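Local coordinates for protein cytosolic ACYL coenzyme A thioester hydrolase (Mus musculus, PDB 2V1O) that hydrolyses long-chain acyl-CoA thioesters to free fatty acids and coenzyme A, here represented by its N-terminal hotdog domain, at residues A29-C38 with A72-V82; G15-M25 with F58-A68. All coordinates share one frame; numbering follows the deposited sequence.

Interaction 1. Residues A29-C38 with A72-V82; sequences AGAIISTRHC and AEITYTSKHSV. With COA (coenzyme A), chain G.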
loop_
_atom_site.group_PDB
_atom_site.type_symbol
_atom_site.label_atom_id
_atom_site.label_comp_id
_atom_site.label_asym_id
_atom_site.label_seq_id
_atom_site.Cartn_x
_atom_site.Cartn_y
_atom_site.Cartn_z
ATOM N N ALA A 29 1.012 4.969 16.979
ATOM C CA ALA A 29 1.139 4.617 18.392
ATOM C C ALA A 29 0.360 5.587 19.267
ATOM O O ALA A 29 -0.367 5.157 20.161
ATOM C CB ALA A 29 2.608 4.548 18.820
ATOM N N GLY A 30 0.487 6.891 18.986
ATOM C CA GLY A 30 -0.263 7.905 19.716
ATOM C C GLY A 30 -1.766 7.730 19.608
ATOM O O GLY A 30 -2.493 7.865 20.609
ATOM N N ALA A 31 -2.235 7.410 18.407
ATOM C CA ALA A 31 -3.673 7.305 18.161
ATOM C C ALA A 31 -4.270 6.151 18.957
ATOM O O ALA A 31 -5.341 6.298 19.530
ATOM C CB ALA A 31 -3.964 7.138 16.671
ATOM N N ILE A 32 -3.571 5.016 18.992
ATOM C CA ILE A 32 -4.066 3.836 19.718
ATOM C C ILE A 32 -4.159 4.106 21.221
ATOM O O ILE A 32 -5.204 3.866 21.847
ATOM C CB ILE A 32 -3.189 2.590 19.469
ATOM C CG1 ILE A 32 -3.418 2.056 18.051
ATOM C CG2 ILE A 32 -3.478 1.495 20.517
ATOM C CD1 ILE A 32 -2.285 1.147 17.546
ATOM N N ILE A 33 -3.073 4.622 21.791
ATOM C CA ILE A 33 -2.992 4.767 23.249
ATOM C C ILE A 33 -4.006 5.809 23.749
ATOM O O ILE A 33 -4.660 5.621 24.786
ATOM C CB ILE A 33 -1.521 5.037 23.722
ATOM C CG1 ILE A 33 -1.338 4.646 25.199
ATOM C CG2 ILE A 33 -1.082 6.488 23.409
ATOM C CD1 ILE A 33 0.129 4.516 25.634
ATOM N N SER A 34 -4.178 6.882 22.983
ATOM C CA SER A 34 -5.068 7.967 23.389
ATOM C C SER A 34 -6.548 7.573 23.233
ATOM O O SER A 34 -7.355 7.832 24.124
ATOM C CB SER A 34 -4.726 9.261 22.632
ATOM O OG SER A 34 -4.831 9.065 21.227
ATOM N N THR A 35 -6.895 6.932 22.114
ATOM C CA THR A 35 -8.268 6.446 21.902
ATOM C C THR A 35 -8.675 5.441 22.988
ATOM O O THR A 35 -9.749 5.569 23.576
ATOM C CB THR A 35 -8.452 5.847 20.491
ATOM O OG1 THR A 35 -8.285 6.886 19.513
ATOM C CG2 THR A 35 -9.836 5.215 20.337
ATOM N N ARG A 36 -7.814 4.460 23.275
ATOM C CA ARG A 36 -8.099 3.486 24.330
ATOM C C ARG A 36 -8.362 4.198 25.658
ATOM O O ARG A 36 -9.364 3.943 26.343
ATOM C CB ARG A 36 -6.931 2.507 24.494
ATOM C CG ARG A 36 -7.235 1.391 25.502
ATOM C CD ARG A 36 -5.980 0.696 25.985
ATOM N NE ARG A 36 -5.329 -0.097 24.947
ATOM C CZ ARG A 36 -4.191 0.232 24.332
ATOM N NH1 ARG A 36 -3.564 1.364 24.631
ATOM N NH2 ARG A 36 -3.682 -0.575 23.405
ATOM N N HIS A 37 -7.471 5.122 26.005
ATOM C CA HIS A 37 -7.633 5.850 27.241
ATOM C C HIS A 37 -8.925 6.662 27.310
ATOM O O HIS A 37 -9.599 6.679 28.346
ATOM C CB HIS A 37 -6.459 6.770 27.521
ATOM C CG HIS A 37 -6.635 7.520 28.793
ATOM N ND1 HIS A 37 -7.053 8.834 28.827
ATOM C CD2 HIS A 37 -6.590 7.103 30.079
ATOM C CE1 HIS A 37 -7.194 9.209 30.085
ATOM N NE2 HIS A 37 -6.919 8.180 30.864
ATOM N N CYS A 38 -9.258 7.344 26.218
ATOM C CA CYS A 38 -10.434 8.216 26.205
ATOM C C CYS A 38 -11.772 7.465 26.277
ATOM O O CYS A 38 -12.812 8.058 26.605
ATOM C CB CYS A 38 -10.375 9.173 25.011
ATOM S SG CYS A 38 -9.106 10.434 25.237
ATOM N N ALA A 72 4.824 4.014 23.343
ATOM C CA ALA A 72 4.087 5.210 23.726
ATOM C C ALA A 72 3.665 5.158 25.184
ATOM O O ALA A 72 3.432 4.079 25.748
ATOM C CB ALA A 72 2.861 5.373 22.851
ATOM N N GLU A 73 3.547 6.334 25.780
ATOM C CA GLU A 73 3.096 6.450 27.163
ATOM C C GLU A 73 2.288 7.736 27.306
ATOM O O GLU A 73 2.707 8.781 26.819
ATOM C CB GLU A 73 4.303 6.466 28.109
ATOM C CG GLU A 73 3.962 6.807 29.559
ATOM C CD GLU A 73 5.141 6.701 30.514
ATOM O OE1 GLU A 73 6.304 6.932 30.105
ATOM O OE2 GLU A 73 4.895 6.395 31.697
ATOM N N ILE A 74 1.130 7.650 27.960
ATOM C CA ILE A 74 0.358 8.841 28.298
ATOM C C ILE A 74 1.004 9.462 29.533
ATOM O O ILE A 74 1.088 8.826 30.586
ATOM C CB ILE A 74 -1.138 8.538 28.580
ATOM C CG1 ILE A 74 -1.822 7.975 27.327
ATOM C CG2 ILE A 74 -1.857 9.813 29.093
ATOM C CD1 ILE A 74 -3.195 7.327 27.596
ATOM N N THR A 75 1.458 10.700 29.389
ATOM C CA THR A 75 2.237 11.362 30.427
ATOM C C THR A 75 1.462 12.474 31.127
ATOM O O THR A 75 1.848 12.924 32.211
ATOM C CB THR A 75 3.560 11.887 29.853
ATOM O OG1 THR A 75 3.299 12.668 28.676
ATOM C CG2 THR A 75 4.456 10.708 29.484
ATOM N N TYR A 76 0.367 12.914 30.504
ATOM C CA TYR A 76 -0.513 13.917 31.105
ATOM C C TYR A 76 -1.910 13.878 30.494
ATOM O O TYR A 76 -2.079 13.525 29.317
ATOM C CB TYR A 76 0.081 15.337 30.966
ATOM C CG TYR A 76 -0.679 16.387 31.749
ATOM C CD1 TYR A 76 -0.574 16.457 33.141
ATOM C CD2 TYR A 76 -1.529 17.286 31.105
ATOM C CE1 TYR A 76 -1.280 17.398 33.864
ATOM C CE2 TYR A 76 -2.242 18.234 31.825
ATOM C CZ TYR A 76 -2.107 18.285 33.203
ATOM O OH TYR A 76 -2.812 19.209 33.924
ATOM N N THR A 77 -2.908 14.231 31.303
ATOM C CA THR A 77 -4.245 14.521 30.784
ATOM C C THR A 77 -4.769 15.835 31.369
ATOM O O THR A 77 -4.629 16.096 32.571
ATOM C CB THR A 77 -5.269 13.374 31.044
ATOM O OG1 THR A 77 -5.455 13.184 32.456
ATOM C CG2 THR A 77 -4.832 12.058 30.375
ATOM N N SER A 78 -5.344 16.665 30.504
ATOM C CA SER A 78 -6.058 17.866 30.919
ATOM C C SER A 78 -7.551 17.538 30.857
ATOM O O SER A 78 -7.919 16.364 30.699
ATOM C CB SER A 78 -5.703 19.049 30.014
ATOM O OG SER A 78 -6.190 18.852 28.689
ATOM N N LYS A 79 -8.411 18.552 30.974
ATOM C CA LYS A 79 -9.854 18.304 30.947
ATOM C C LYS A 79 -10.308 17.643 29.639
ATOM O O LYS A 79 -11.126 16.721 29.664
ATOM C CB LYS A 79 -10.654 19.585 31.210
ATOM C CG LYS A 79 -12.154 19.321 31.370
ATOM C CD LYS A 79 -12.926 20.512 31.907
ATOM C CE LYS A 79 -14.417 20.204 31.925
ATOM N NZ LYS A 79 -15.210 21.298 32.568
ATOM N N HIS A 80 -9.758 18.109 28.516
ATOM C CA HIS A 80 -10.169 17.653 27.185
ATOM C C HIS A 80 -9.020 17.238 26.266
ATOM O O HIS A 80 -9.201 17.163 25.046
ATOM C CB HIS A 80 -10.989 18.737 26.476
ATOM C CG HIS A 80 -12.118 19.278 27.292
ATOM N ND1 HIS A 80 -13.308 18.605 27.459
ATOM C CD2 HIS A 80 -12.238 20.436 27.983
ATOM C CE1 HIS A 80 -14.117 19.327 28.216
ATOM N NE2 HIS A 80 -13.492 20.441 28.548
ATOM N N SER A 81 -7.847 16.954 26.829
ATOM C CA SER A 81 -6.706 16.571 25.990
ATOM C C SER A 81 -5.760 15.568 26.665
ATOM O O SER A 81 -5.756 15.423 27.892
ATOM C CB SER A 81 -5.946 17.807 25.463
ATOM O OG SER A 81 -4.988 18.295 26.392
ATOM N N VAL A 82 -4.971 14.889 25.833
ATOM C CA VAL A 82 -4.062 13.822 26.257
ATOM C C VAL A 82 -2.671 14.110 25.710
ATOM O O VAL A 82 -2.510 14.340 24.507
ATOM C CB VAL A 82 -4.520 12.440 25.695
ATOM C CG1 VAL A 82 -3.570 11.293 26.151
ATOM C CG2 VAL A 82 -5.972 12.143 26.074
HETATM N N1A COA G . -2.761 21.413 20.794
HETATM C C2A COA G . -3.064 20.939 22.050
HETATM N N3A COA G . -4.347 21.067 22.531
HETATM C C4A COA G . -5.297 21.656 21.758
HETATM C C5A COA G . -5.017 22.134 20.485
HETATM C C6A COA G . -3.727 22.006 19.999
HETATM N N6A COA G . -3.402 22.468 18.794
HETATM N N7A COA G . -6.157 22.660 19.968
HETATM C C8A COA G . -7.139 22.523 20.885
HETATM N N9A COA G . -6.617 21.906 21.989
HETATM C C1B COA G . -7.329 21.411 23.168
HETATM C C2B COA G . -7.714 22.541 24.112
HETATM O O2B COA G . -6.617 22.936 24.904
HETATM C C3B COA G . -8.863 21.898 24.873
HETATM O O3B COA G . -8.412 21.114 25.962
HETATM P P3B COA G . -8.530 21.630 27.486
HETATM O O7A COA G . -7.585 22.777 27.639
HETATM O O8A COA G . -9.949 22.089 27.725
HETATM O O9A COA G . -8.151 20.498 28.407
HETATM C C4B COA G . -9.483 20.953 23.844
HETATM O O4B COA G . -8.545 20.810 22.794
HETATM C C5B COA G . -10.813 21.457 23.294
HETATM O O5B COA G . -10.716 22.808 22.902
HETATM P P1A COA G . -11.947 23.471 22.117
HETATM O O1A COA G . -13.237 22.995 22.726
HETATM O O2A COA G . -11.771 24.973 22.148
HETATM O O3A COA G . -11.863 22.925 20.605
HETATM P P2A COA G . -11.049 23.628 19.413
HETATM O O4A COA G . -9.769 24.268 19.893
HETATM O O5A COA G . -11.923 24.583 18.633
HETATM O O6A COA G . -10.738 22.367 18.472
HETATM C CBP COA G . -9.632 20.351 17.782
HETATM C CCP COA G . -9.775 21.407 18.877
HETATM C CDP COA G . -8.392 19.499 18.081
HETATM C CEP COA G . -10.874 19.463 17.858
HETATM C CAP COA G . -9.515 21.058 16.424
HETATM O OAP COA G . -8.405 21.935 16.396
HETATM C C9P COA G . -9.427 20.095 15.265
HETATM O O9P COA G . -10.577 19.431 14.833
HETATM N N8P COA G . -8.237 19.932 14.703
HETATM C C7P COA G . -7.981 18.901 13.713
HETATM C C6P COA G . -7.781 17.530 14.359
HETATM C C5P COA G . -7.483 16.513 13.281
HETATM O O5P COA G . -8.393 16.155 12.512
HETATM N N4P COA G . -6.229 16.056 13.224
HETATM C C3P COA G . -5.642 15.458 12.027
HETATM C C2P COA G . -5.547 16.428 10.828
HETATM S S1P COA G . -4.906 15.475 9.434
#

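Interaction 2. Residues G15-M25 with F58-A68; sequences GNVHGGTILKM and FLSPMCIGEVA. With COA (coenzyme A), chain J.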
loop_
_atom_site.group_PDB
_atom_site.type_symbol
_atom_site.label_atom_id
_atom_site.label_comp_id
_atom_site.label_asym_id
_atom_site.label_seq_id
_atom_site.Cartn_x
_atom_site.Cartn_y
_atom_site.Cartn_z
ATOM N N GLY A 15 18.960 4.104 0.772
ATOM C CA GLY A 15 18.598 3.017 1.692
ATOM C C GLY A 15 18.239 3.471 3.103
ATOM O O GLY A 15 18.013 2.645 3.997
ATOM N N ASN A 16 18.191 4.782 3.305
ATOM C CA ASN A 16 17.859 5.354 4.604
ATOM C C ASN A 16 16.390 5.739 4.689
ATOM O O ASN A 16 15.834 6.317 3.757
ATOM C CB ASN A 16 18.764 6.554 4.929
ATOM C CG ASN A 16 20.213 6.147 5.159
ATOM O OD1 ASN A 16 21.085 6.426 4.336
ATOM N ND2 ASN A 16 20.473 5.472 6.271
ATOM N N VAL A 17 15.773 5.399 5.816
ATOM C CA VAL A 17 14.339 5.557 6.018
ATOM C C VAL A 17 13.946 7.037 6.019
ATOM O O VAL A 17 14.649 7.852 6.595
ATOM C CB VAL A 17 13.891 4.875 7.336
ATOM C CG1 VAL A 17 12.432 5.188 7.655
ATOM C CG2 VAL A 17 14.133 3.358 7.257
ATOM N N HIS A 18 12.844 7.367 5.337
ATOM C CA HIS A 18 12.293 8.730 5.326
ATOM C C HIS A 18 11.759 9.133 6.692
ATOM O O HIS A 18 11.105 8.337 7.364
ATOM C CB HIS A 18 11.129 8.823 4.330
ATOM C CG HIS A 18 11.535 8.666 2.901
ATOM N ND1 HIS A 18 12.296 9.603 2.239
ATOM C CD2 HIS A 18 11.256 7.700 1.995
ATOM C CE1 HIS A 18 12.480 9.216 0.989
ATOM N NE2 HIS A 18 11.857 8.065 0.815
ATOM N N GLY A 19 12.008 10.381 7.087
ATOM C CA GLY A 19 11.385 10.951 8.284
ATOM C C GLY A 19 9.880 10.713 8.324
ATOM O O GLY A 19 9.337 10.344 9.362
ATOM N N GLY A 20 9.214 10.888 7.178
ATOM C CA GLY A 20 7.758 10.755 7.076
ATOM C C GLY A 20 7.254 9.380 7.503
ATOM O O GLY A 20 6.187 9.270 8.106
ATOM N N THR A 21 8.028 8.342 7.182
ATOM C CA THR A 21 7.701 6.953 7.549
ATOM C C THR A 21 7.607 6.797 9.070
ATOM O O THR A 21 6.650 6.214 9.600
ATOM C CB THR A 21 8.773 5.982 6.999
ATOM O OG1 THR A 21 8.807 6.079 5.568
ATOM C CG2 THR A 21 8.487 4.530 7.420
ATOM N N ILE A 22 8.616 7.326 9.751
ATOM C CA ILE A 22 8.702 7.289 11.208
ATOM C C ILE A 22 7.625 8.177 11.857
ATOM O O ILE A 22 6.995 7.785 12.847
ATOM C CB ILE A 22 10.129 7.643 11.685
ATOM C CG1 ILE A 22 11.164 6.664 11.085
ATOM C CG2 ILE A 22 10.224 7.678 13.237
ATOM C CD1 ILE A 22 10.945 5.175 11.414
ATOM N N LEU A 23 7.402 9.358 11.290
ATOM C CA LEU A 23 6.336 10.242 11.784
ATOM C C LEU A 23 4.985 9.535 11.761
ATOM O O LEU A 23 4.205 9.620 12.722
ATOM C CB LEU A 23 6.286 11.541 10.976
ATOM C CG LEU A 23 7.414 12.549 11.237
ATOM C CD1 LEU A 23 7.355 13.686 10.232
ATOM C CD2 LEU A 23 7.378 13.092 12.672
ATOM N N LYS A 24 4.716 8.834 10.663
ATOM C CA LYS A 24 3.497 8.050 10.544
ATOM C C LYS A 24 3.380 6.987 11.665
ATOM O O LYS A 24 2.317 6.857 12.289
ATOM C CB LYS A 24 3.400 7.413 9.157
ATOM C CG LYS A 24 2.113 6.642 8.942
ATOM C CD LYS A 24 1.824 6.480 7.450
ATOM C CE LYS A 24 1.308 5.092 7.113
ATOM N NZ LYS A 24 -0.034 4.783 7.688
ATOM N N MET A 25 4.465 6.258 11.926
ATOM C CA MET A 25 4.451 5.206 12.960
ATOM C C MET A 25 4.254 5.812 14.352
ATOM O O MET A 25 3.554 5.260 15.191
ATOM C CB MET A 25 5.758 4.406 12.950
ATOM C CG MET A 25 6.014 3.547 11.698
ATOM S SD MET A 25 7.411 2.422 11.990
ATOM C CE MET A 25 8.515 3.535 12.848
ATOM N N PHE A 58 15.469 14.232 14.819
ATOM C CA PHE A 58 15.868 12.914 14.360
ATOM C C PHE A 58 17.377 12.762 14.503
ATOM O O PHE A 58 18.160 13.434 13.815
ATOM C CB PHE A 58 15.350 12.646 12.949
ATOM C CG PHE A 58 13.858 12.504 12.895
ATOM C CD1 PHE A 58 13.266 11.249 12.963
ATOM C CD2 PHE A 58 13.041 13.631 12.834
ATOM C CE1 PHE A 58 11.875 11.115 12.940
ATOM C CE2 PHE A 58 11.661 13.507 12.810
ATOM C CZ PHE A 58 11.075 12.252 12.862
ATOM N N LEU A 59 17.748 11.880 15.426
ATOM C CA LEU A 59 19.115 11.756 15.945
ATOM C C LEU A 59 20.047 10.843 15.141
ATOM O O LEU A 59 21.259 11.069 15.091
ATOM C CB LEU A 59 19.058 11.277 17.402
ATOM C CG LEU A 59 18.134 12.034 18.368
ATOM C CD1 LEU A 59 18.171 11.410 19.763
ATOM C CD2 LEU A 59 18.475 13.524 18.436
ATOM N N SER A 60 19.487 9.795 14.547
ATOM C CA SER A 60 20.276 8.838 13.783
ATOM C C SER A 60 19.425 8.208 12.681
ATOM O O SER A 60 18.209 8.060 12.842
ATOM C CB SER A 60 20.899 7.766 14.696
ATOM O OG SER A 60 19.906 6.981 15.335
ATOM N N PRO A 61 20.061 7.856 11.549
ATOM C CA PRO A 61 19.324 7.256 10.450
ATOM C C PRO A 61 18.876 5.833 10.771
ATOM O O PRO A 61 19.398 5.196 11.697
ATOM C CB PRO A 61 20.346 7.253 9.310
ATOM C CG PRO A 61 21.656 7.193 9.986
ATOM C CD PRO A 61 21.496 8.009 11.227
ATOM N N MET A 62 17.891 5.367 10.016
ATOM C CA MET A 62 17.473 3.983 10.055
ATOM C C MET A 62 17.604 3.462 8.633
ATOM O O MET A 62 17.508 4.234 7.672
ATOM C CB MET A 62 16.028 3.889 10.527
ATOM C CG MET A 62 15.602 2.507 11.004
ATOM S SD MET A 62 13.943 2.564 11.704
ATOM C CE MET A 62 14.098 3.863 12.913
ATOM N N CYS A 63 17.825 2.160 8.499
ATOM C CA CYS A 63 18.082 1.568 7.195
ATOM C C CYS A 63 17.050 0.514 6.867
ATOM O O CYS A 63 16.430 -0.059 7.766
ATOM C CB CYS A 63 19.482 0.942 7.163
ATOM S SG CYS A 63 20.798 2.117 7.443
ATOM N N ILE A 64 16.875 0.258 5.572
ATOM C CA ILE A 64 16.100 -0.883 5.109
ATOM C C ILE A 64 16.598 -2.124 5.842
ATOM O O ILE A 64 17.813 -2.355 5.944
ATOM C CB ILE A 64 16.255 -1.098 3.572
ATOM C CG1 ILE A 64 15.637 0.067 2.794
ATOM C CG2 ILE A 64 15.612 -2.409 3.134
ATOM C CD1 ILE A 64 16.161 0.179 1.350
ATOM N N GLY A 65 15.656 -2.898 6.375
ATOM C CA GLY A 65 15.973 -4.171 6.999
ATOM C C GLY A 65 16.148 -4.079 8.503
ATOM O O GLY A 65 16.169 -5.096 9.187
ATOM N N GLU A 66 16.295 -2.860 9.015
ATOM C CA GLU A 66 16.299 -2.643 10.467
ATOM C C GLU A 66 14.862 -2.634 10.985
ATOM O O GLU A 66 13.921 -2.399 10.217
ATOM C CB GLU A 66 17.064 -1.366 10.836
ATOM C CG GLU A 66 18.540 -1.472 10.461
ATOM C CD GLU A 66 19.376 -0.260 10.833
ATOM O OE1 GLU A 66 18.841 0.871 10.906
ATOM O OE2 GLU A 66 20.595 -0.453 11.038
ATOM N N VAL A 67 14.701 -2.926 12.276
ATOM C CA VAL A 67 13.384 -2.997 12.896
ATOM C C VAL A 67 13.153 -1.718 13.686
ATOM O O VAL A 67 13.935 -1.379 14.579
ATOM C CB VAL A 67 13.230 -4.215 13.842
ATOM C CG1 VAL A 67 11.893 -4.137 14.602
ATOM C CG2 VAL A 67 13.354 -5.540 13.071
ATOM N N ALA A 68 12.082 -1.016 13.333
ATOM C CA ALA A 68 11.627 0.152 14.074
ATOM C C ALA A 68 10.783 -0.306 15.264
ATOM O O ALA A 68 9.791 -1.014 15.091
ATOM C CB ALA A 68 10.817 1.044 13.168
HETATM N N1A COA J . 17.753 20.354 13.727
HETATM C C2A COA J . 18.196 21.325 12.850
HETATM N N3A COA J . 19.513 21.320 12.430
HETATM C C4A COA J . 20.374 20.361 12.876
HETATM C C5A COA J . 19.947 19.368 13.758
HETATM C C6A COA J . 18.618 19.366 14.183
HETATM N N6A COA J . 18.153 18.376 14.947
HETATM N N7A COA J . 21.005 18.564 14.031
HETATM C C8A COA J . 22.079 19.019 13.347
HETATM N N9A COA J . 21.706 20.138 12.634
HETATM C C1B COA J . 22.501 20.817 11.599
HETATM C C2B COA J . 23.669 21.591 12.195
HETATM O O2B COA J . 23.270 22.830 12.730
HETATM C C3B COA J . 24.555 21.719 10.970
HETATM O O3B COA J . 24.173 22.805 10.156
HETATM P P3B COA J . 24.985 24.193 10.206
HETATM O O7A COA J . 24.691 24.844 11.532
HETATM O O8A COA J . 26.455 23.895 10.102
HETATM O O9A COA J . 24.543 25.063 9.057
HETATM C C4B COA J . 24.295 20.436 10.193
HETATM O O4B COA J . 23.115 19.885 10.736
HETATM C C5B COA J . 25.445 19.443 10.324
HETATM O O5B COA J . 25.752 19.280 11.693
HETATM P P1A COA J . 26.852 18.210 12.162
HETATM O O1A COA J . 27.986 18.208 11.182
HETATM O O2A COA J . 27.275 18.562 13.566
HETATM O O3A COA J . 26.087 16.793 12.138
HETATM P P2A COA J . 25.348 16.134 13.403
HETATM O O4A COA J . 24.726 17.180 14.299
HETATM O O5A COA J . 26.296 15.237 14.163
HETATM O O6A COA J . 24.213 15.235 12.702
HETATM C CBP COA J . 22.324 14.775 11.288
HETATM C CCP COA J . 23.136 15.846 12.012
HETATM C CDP COA J . 21.009 15.392 10.795
HETATM C CEP COA J . 23.135 14.329 10.075
HETATM C CAP COA J . 22.068 13.590 12.235
HETATM O OAP COA J . 21.417 13.990 13.422
HETATM C C9P COA J . 21.256 12.505 11.583
HETATM O O9P COA J . 21.866 11.645 10.669
HETATM N N8P COA J . 19.973 12.413 11.913
HETATM C C7P COA J . 19.097 11.460 11.259
HETATM C C6P COA J . 18.592 12.024 9.936
HETATM C C5P COA J . 17.618 11.059 9.311
HETATM O O5P COA J . 18.035 9.981 8.837
HETATM N N4P COA J . 16.331 11.440 9.315
HETATM C C3P COA J . 15.228 10.494 9.211
HETATM C C2P COA J . 15.168 9.524 10.399
HETATM S S1P COA J . 13.853 8.318 10.123
HETATM O O HOH W 1 17.113 7.507 8.098
#

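Interaction 1. Residues A29-C38 with A72-V82
I33 and I74 form the middle of this contact: the two branched chains run antiparallel alongside one another, the CG1 atoms meeting at 4.0 Å. In I33 CG1 stands anti to the backbone N (chi1 -158°), which sends the extended branch out from the helix towards the strand, and its CD1 ends 3.3 Å from the backbone O of A72. The methyl group of A72 fills the next place along, between I33 CD1 and A29 CB. I74 replies from the strand with its own long branch: CD1 passes the backbone O of I33 and settles against H37 CB at 3.3 Å. Beyond it the H37 ring reaches across to the methyl CG2 of T77. Where the chain returns after the turn, V82 offers CG2 to the SG of C38 at 3.7 Å. The side chains meet mainly through carbon and sulfur, while S34 turns its hydroxyl back on its own helix, donating to G30 O, which also accepts the S34 backbone N from the opposite face. V84 of the following strand lies against both I33 and A72. In the turn, S78 OG (2.6 Å) and H80 N (2.9 Å) both bond to O9A of the coenzyme A 3'-phosphate, whose site includes residues of the third subunit. The segment axes cross at -47°, 8.4 Å apart, as the C-terminal half of helix 19-38 packs on the curved antiparallel sheet of the hotdog fold.

Interaction 2. Residues G15-M25 with F58-A68
N16 and C63 face each other as a single backbone bridge, a non-hydrogen-bonded antiparallel pair flanked by two backbone bonds. V17 N donates to M62 O (2.8 Å), and I64 N donates to G15 O (3.1 Å). The same two oxygens also receive CA-H contacts, M62 O from N16 and G15 O from C63. C63 N turns instead to the E66 side chain, meeting OE1 from above the carboxylate plane, while E66 N closes the type II turn on C63 O. M62 N donates to a water that in turn lies in bonding distance of V17 O and of coenzyme A O5P, linking both segments to the pantetheine arm. F58 O accepts a hydrogen bond from the pantetheine amide N8P at 2.8 Å, while the thiol S1P rests 3.3 Å from I22 CG1. Beside these polar links, the F58 ring turns its edge to the helix: I22 CG2 lies 3.8 Å from F58 CE1, and L23 CD2 3.8 Å from F58 CZ, both near the ring plane. I22 CD1 crosses to the methyl end of M62, whose chain bends at chi3 (-53°), and M25 CE presses tightly on A68 CB. N16 lays its amide alongside P61, ND2 to CB, while its backbone N bonds to OD1 of the active-site residue N12. G20 N is held by E27 of the third subunit. Placed at the start of the central helix, the arrangement lines the pantetheine end of the coenzyme A pocket beside N12, consistent with an acyl-CoA thioesterase active site at a hotdog domain interface.

In the fold
Both contacts join helix 19-38 to the region of strand 67-77, but at opposite ends of the helix, with centres 24 Å apart. Interaction 1, at the helix's C-terminal end, is partly buried and joins its two segments through apolar side chains, whereas interaction 2 is more deeply buried and combines backbone bonds with packing at the helix start. Each also meets coenzyme A differently: the turn of 72-82 holds the 3'-phosphate, while 15-25 and 58-68 line part of the site of the pantetheine arm and its thiol. The third subunit contributes to both ligand sites, so the two ends of one domain supply complementary parts of sites shared between subunits.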